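Local structure of lovastatin nonaketide synthase, polyketide synthase component (Aspergillus terreus, 7CPX) at residues D81-F85 / A927-D931; A205-I211 / R244-S250. The protein builds dihydromonacolin L, the polyketide precursor of lovastatin, from malonyl-CoA by iterative condensation, methylation and reduction, working together with the partner protein LovC. The protein carries 2 engineered substitutions. All coordinates share one frame; numbering follows the deposited sequence.

Interaction 1: residues D81-F85 / A927-D931; sequences DAAFF and AYPWD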
loop_
_atom_site.group_PDB
_atom_site.type_symbol
_atom_site.label_atom_id
_atom_site.label_comp_id
_atom_site.label_asym_id
_atom_site.label_seq_id
_atom_site.Cartn_x
_atom_site.Cartn_y
_atom_site.Cartn_z
ATOM N N ASP A 81 30.750 -15.875 -13.637
ATOM C CA ASP A 81 30.998 -16.649 -14.852
ATOM C C ASP A 81 30.150 -17.921 -14.815
ATOM O O ASP A 81 30.630 -19.035 -14.604
ATOM C CB ASP A 81 32.482 -16.960 -14.991
ATOM C CG ASP A 81 32.875 -17.287 -16.416
ATOM O OD1 ASP A 81 32.037 -17.850 -17.150
ATOM O OD2 ASP A 81 34.022 -16.981 -16.803
ATOM N N ALA A 82 28.848 -17.722 -15.026
ATOM C CA ALA A 82 27.918 -18.844 -15.013
ATOM C C ALA A 82 28.255 -19.849 -16.104
ATOM O O ALA A 82 28.153 -21.064 -15.896
ATOM C CB ALA A 82 26.487 -18.334 -15.173
ATOM N N ALA A 83 28.661 -19.361 -17.278
ATOM C CA ALA A 83 29.047 -20.263 -18.357
ATOM C C ALA A 83 30.215 -21.145 -17.938
ATOM O O ALA A 83 30.290 -22.317 -18.328
ATOM C CB ALA A 83 29.404 -19.460 -19.606
ATOM N N PHE A 84 31.136 -20.601 -17.142
ATOM C CA PHE A 84 32.282 -21.384 -16.695
ATOM C C PHE A 84 31.838 -22.586 -15.874
ATOM O O PHE A 84 32.365 -23.692 -16.042
ATOM C CB PHE A 84 33.229 -20.502 -15.879
ATOM C CG PHE A 84 34.420 -21.231 -15.327
ATOM C CD1 PHE A 84 34.324 -21.961 -14.157
ATOM C CD2 PHE A 84 35.643 -21.171 -15.971
ATOM C CE1 PHE A 84 35.417 -22.628 -13.649
ATOM C CE2 PHE A 84 36.740 -21.835 -15.467
ATOM C CZ PHE A 84 36.627 -22.564 -14.303
ATOM N N PHE A 85 30.869 -22.390 -14.983
ATOM C CA PHE A 85 30.421 -23.432 -14.071
ATOM C C PHE A 85 29.211 -24.193 -14.596
ATOM O O PHE A 85 28.555 -24.904 -13.827
ATOM C CB PHE A 85 30.112 -22.827 -12.700
ATOM C CG PHE A 85 31.316 -22.254 -12.012
ATOM C CD1 PHE A 85 32.186 -23.071 -11.318
ATOM C CD2 PHE A 85 31.579 -20.900 -12.064
ATOM C CE1 PHE A 85 33.296 -22.549 -10.688
ATOM C CE2 PHE A 85 32.683 -20.368 -11.434
ATOM C CZ PHE A 85 33.545 -21.193 -10.743
ATOM N N ALA A 927 45.064 -15.439 -11.401
ATOM C CA ALA A 927 43.822 -16.162 -11.194
ATOM C C ALA A 927 42.997 -16.163 -12.476
ATOM O O ALA A 927 43.219 -15.369 -13.393
ATOM C CB ALA A 927 43.022 -15.540 -10.052
ATOM N N TYR A 928 42.038 -17.074 -12.532
ATOM C CA TYR A 928 41.224 -17.204 -13.729
ATOM C C TYR A 928 40.445 -15.913 -13.965
ATOM O O TYR A 928 39.801 -15.404 -13.037
ATOM C CB TYR A 928 40.265 -18.384 -13.603
ATOM C CG TYR A 928 39.399 -18.591 -14.824
ATOM C CD1 TYR A 928 39.822 -19.396 -15.869
ATOM C CD2 TYR A 928 38.161 -17.978 -14.934
ATOM C CE1 TYR A 928 39.038 -19.586 -16.986
ATOM C CE2 TYR A 928 37.370 -18.162 -16.047
ATOM C CZ TYR A 928 37.812 -18.966 -17.071
ATOM O OH TYR A 928 37.021 -19.151 -18.182
ATOM N N PRO A 929 40.477 -15.352 -15.176
ATOM C CA PRO A 929 39.728 -14.119 -15.440
ATOM C C PRO A 929 38.245 -14.378 -15.623
ATOM O O PRO A 929 37.767 -14.546 -16.750
ATOM C CB PRO A 929 40.372 -13.595 -16.725
ATOM C CG PRO A 929 40.803 -14.823 -17.430
ATOM C CD PRO A 929 41.233 -15.790 -16.359
ATOM N N TRP A 930 37.513 -14.423 -14.515
ATOM C CA TRP A 930 36.091 -14.726 -14.575
ATOM C C TRP A 930 35.381 -13.735 -15.486
ATOM O O TRP A 930 35.668 -12.535 -15.474
ATOM C CB TRP A 930 35.495 -14.697 -13.172
ATOM C CG TRP A 930 36.262 -15.548 -12.216
ATOM C CD1 TRP A 930 37.161 -15.126 -11.288
ATOM C CD2 TRP A 930 36.219 -16.974 -12.112
ATOM N NE1 TRP A 930 37.673 -16.197 -10.600
ATOM C CE2 TRP A 930 37.111 -17.346 -11.090
ATOM C CE3 TRP A 930 35.507 -17.971 -12.782
ATOM C CZ2 TRP A 930 37.309 -18.672 -10.721
ATOM C CZ3 TRP A 930 35.706 -19.285 -12.414
ATOM C CH2 TRP A 930 36.598 -19.624 -11.394
ATOM N N ASP A 931 34.448 -14.254 -16.288
ATOM C CA ASP A 931 33.850 -13.456 -17.353
ATOM C C ASP A 931 33.268 -12.156 -16.814
ATOM O O ASP A 931 33.583 -11.068 -17.311
ATOM C CB ASP A 931 32.772 -14.279 -18.060
ATOM C CG ASP A 931 32.161 -13.550 -19.236
ATOM O OD1 ASP A 931 32.892 -13.264 -20.206
ATOM O OD2 ASP A 931 30.945 -13.268 -19.192
#

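Interaction 2: residues A205-I211 / R244-S250; sequences AAGANLI and RGEAVCS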
loop_
_atom_site.group_PDB
_atom_site.type_symbol
_atom_site.label_atom_id
_atom_site.label_comp_id
_atom_site.label_asym_id
_atom_site.label_seq_id
_atom_site.Cartn_x
_atom_site.Cartn_y
_atom_site.Cartn_z
ATOM N N ALA A 205 37.990 -26.405 2.680
ATOM C CA ALA A 205 37.430 -25.714 3.831
ATOM C C ALA A 205 37.164 -24.287 3.382
ATOM O O ALA A 205 38.100 -23.516 3.152
ATOM C CB ALA A 205 38.379 -25.759 5.025
ATOM N N ALA A 206 35.896 -23.950 3.216
ATOM C CA ALA A 206 35.509 -22.664 2.671
ATOM C C ALA A 206 34.636 -21.925 3.671
ATOM O O ALA A 206 34.126 -22.493 4.635
ATOM C CB ALA A 206 34.769 -22.831 1.338
ATOM N N GLY A 207 34.486 -20.633 3.426
ATOM C CA GLY A 207 33.613 -19.801 4.225
ATOM C C GLY A 207 33.107 -18.659 3.383
ATOM O O GLY A 207 33.790 -18.197 2.464
ATOM N N ALA A 208 31.902 -18.198 3.696
ATOM C CA ALA A 208 31.277 -17.148 2.902
ATOM C C ALA A 208 30.394 -16.290 3.790
ATOM O O ALA A 208 29.452 -16.797 4.406
ATOM C CB ALA A 208 30.460 -17.745 1.757
ATOM N N ASN A 209 30.701 -14.997 3.851
ATOM C CA ASN A 209 29.824 -14.006 4.454
ATOM C C ASN A 209 29.718 -12.834 3.498
ATOM O O ASN A 209 30.738 -12.280 3.078
ATOM C CB ASN A 209 30.346 -13.537 5.810
ATOM C CG ASN A 209 29.568 -12.358 6.354
ATOM O OD1 ASN A 209 28.520 -12.523 6.977
ATOM N ND2 ASN A 209 30.081 -11.155 6.123
ATOM N N LEU A 210 28.493 -12.461 3.153
ATOM C CA LEU A 210 28.252 -11.396 2.195
ATOM C C LEU A 210 27.192 -10.447 2.726
ATOM O O LEU A 210 26.325 -10.829 3.517
ATOM C CB LEU A 210 27.818 -11.958 0.841
ATOM C CG LEU A 210 28.881 -12.783 0.115
ATOM C CD1 LEU A 210 28.327 -13.306 -1.186
ATOM C CD2 LEU A 210 30.131 -11.961 -0.134
ATOM N N ILE A 211 27.276 -9.201 2.272
ATOM C CA ILE A 211 26.362 -8.148 2.685
ATOM C C ILE A 211 25.454 -7.821 1.510
ATOM O O ILE A 211 25.778 -6.971 0.674
ATOM C CB ILE A 211 27.135 -6.909 3.170
ATOM C CG1 ILE A 211 27.783 -7.202 4.523
ATOM C CG2 ILE A 211 26.215 -5.714 3.261
ATOM C CD1 ILE A 211 28.947 -6.315 4.848
ATOM N N ARG A 244 30.804 -5.744 10.282
ATOM C CA ARG A 244 30.586 -6.820 9.329
ATOM C C ARG A 244 31.512 -6.656 8.132
ATOM O O ARG A 244 31.801 -5.538 7.699
ATOM C CB ARG A 244 29.132 -6.836 8.869
ATOM C CG ARG A 244 28.156 -7.357 9.910
ATOM C CD ARG A 244 26.728 -7.345 9.388
ATOM N NE ARG A 244 26.650 -7.862 8.028
ATOM C CZ ARG A 244 26.790 -9.140 7.708
ATOM N NH1 ARG A 244 27.008 -10.062 8.630
ATOM N NH2 ARG A 244 26.717 -9.502 6.430
ATOM N N GLY A 245 31.985 -7.773 7.611
ATOM C CA GLY A 245 32.854 -7.762 6.447
ATOM C C GLY A 245 32.426 -8.806 5.442
ATOM O O GLY A 245 31.992 -9.897 5.808
ATOM N N GLU A 246 32.544 -8.456 4.166
ATOM C CA GLU A 246 32.251 -9.381 3.083
ATOM C C GLU A 246 33.521 -10.128 2.713
ATOM O O GLU A 246 34.511 -9.513 2.301
ATOM C CB GLU A 246 31.705 -8.647 1.863
ATOM C CG GLU A 246 30.315 -8.104 2.025
ATOM C CD GLU A 246 29.695 -7.755 0.690
ATOM O OE1 GLU A 246 30.456 -7.503 -0.268
ATOM O OE2 GLU A 246 28.450 -7.750 0.585
ATOM N N ALA A 247 33.493 -11.450 2.843
ATOM C CA ALA A 247 34.645 -12.254 2.481
ATOM C C ALA A 247 34.184 -13.650 2.098
ATOM O O ALA A 247 33.288 -14.217 2.731
ATOM C CB ALA A 247 35.661 -12.321 3.624
ATOM N N VAL A 248 34.803 -14.188 1.054
ATOM C CA VAL A 248 34.599 -15.565 0.628
ATOM C C VAL A 248 35.976 -16.195 0.504
ATOM O O VAL A 248 36.769 -15.803 -0.360
ATOM C CB VAL A 248 33.830 -15.659 -0.694
ATOM C CG1 VAL A 248 33.607 -17.112 -1.065
ATOM C CG2 VAL A 248 32.508 -14.923 -0.580
ATOM N N CYS A 249 36.259 -17.171 1.355
ATOM C CA CYS A 249 37.556 -17.827 1.391
ATOM C C CYS A 249 37.387 -19.299 1.067
ATOM O O CYS A 249 36.361 -19.901 1.388
ATOM C CB CYS A 249 38.216 -17.671 2.763
ATOM S SG CYS A 249 39.887 -18.349 2.863
ATOM N N SER A 250 38.392 -19.869 0.413
ATOM C CA SER A 250 38.452 -21.298 0.168
ATOM C C SER A 250 39.881 -21.751 0.397
ATOM O O SER A 250 40.820 -21.101 -0.065
ATOM C CB SER A 250 38.003 -21.646 -1.254
ATOM O OG SER A 250 36.685 -21.189 -1.495
#

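Interaction 1: residues D81-F85 / A927-D931
Phe84 and Phe85 meet Tyr928 and Trp930 in a buried aromatic contact between two loops, one in the ketosynthase ahead of helix 89-94, the other returning from far along the chain. Phe84 is the pivot. With CG anti to its own nitrogen (chi1 178°), its ring turns toward the incoming loop and makes two T-shaped pairs: its edge points at the face of Tyr928, centroids 4.5 Å apart, while over its own face comes the edge of Trp930, with planes 76° apart. Phe85 lies nearly parallel to the indole but slid aside, so the rings scarcely overlap, and its CZ meets Trp930 CZ3 at 3.3 Å. Beside the rings, the Asp81 carboxylate bridges the loops. Its OD2 accepts from Asp931 N at 2.8 Å, and OD1 accepts from Phe84 N at 2.9 Å, an Asx motif that ties the carboxylate to its own turn. Polar ends find partners farther off: Trp930 NE1 hydrogen-bonds Glu108, Tyr928 OH the backbone N of Lys480, and Asp931 forms a salt bridge with Arg483. An aromatic cluster of this kind, built on a Tyr-Pro-Trp sequence, is consistent with the linker that runs back to the ketosynthase in polyketide synthases and animal fatty acid synthase.

Interaction 2: residues A205-I211 / R244-S250
Arg244 and Asn209 cross at about a right angle where two antiparallel strands give way to loops, with the guanidinium and amide planes 65° apart. A bend in the arginine chain at chi3 (44°) lays the guanidinium beside the first strand, where Asn209 OD1 lies at its edge and takes a weak hydrogen bond from NH1 at 3.3 Å. The stronger partner of that oxygen is Thr133. Ile211 slides past Arg244 in the opposite direction, its CG1 beside NH2, and its CD1 reaches Glu246 CG at 3.6 Å. The Glu246 chain, extended beyond CG, crosses Ile211 obliquely; its carboxylate pairs with Arg48, although the place of OE2 is less certain, and OE1 accepts from the backbone of Leu73.

Farther along, the pairing becomes regular. Gly207 and Cys249 form a hydrogen-bonded pair, as do Asn209 and Ala247; Asn209 N reaches Ala247 O at 2.9 Å in an almost straight bond of 177°. Between and beyond them, Ala208 with Val248 and Ala206 with Ser250 are non-hydrogen-bonded pairs. Side chains of these last two pairs share one face, where Val248 CG2 meets Leu210 CD2 at 3.8 Å and Ala206 CB lies 3.8 Å from Ser250 OG, itself hydrogen-bonded to Thr105. Asn209, Ala247 and Cys249 occupy the other face.

Arg244 also makes a cation-pi contact with Phe217, and its side chain comes within about 6 Å of that of His367, a predicted ketosynthase active-site residue. In the thiolase-type fold, strand 203-209 lies between the parallel strand 126-131 and strand 247-255, which in turn pairs with 11-19; helix 97-113 packs on the face of Ala206, Val248 and Ser250, and helix 369-386 on that of Asn209, Ala247 and Cys249.

How the interactions relate
From the N terminus, the chain first passes residues 81-85, then enters helix 97-113 and later lays down strand 203-209; after a short excursion through helix 214-222, strand 247-255 returns to close interaction 2 within the ketosynthase sheet. Only some 840 residues after residues 81-85, in the loop between helix 905-911 and helix 941-947, does segment 927-931 come back and close interaction 1, so the local strand pairing is nested inside the long loop. Their centres are about 19 Å apart and their nearest atoms about 10 Å, yet helix 97-113 borders both. One contact pairs neighbouring strands within the ketosynthase sheet; the other joins to that domain a loop distant in sequence, probably part of a linker.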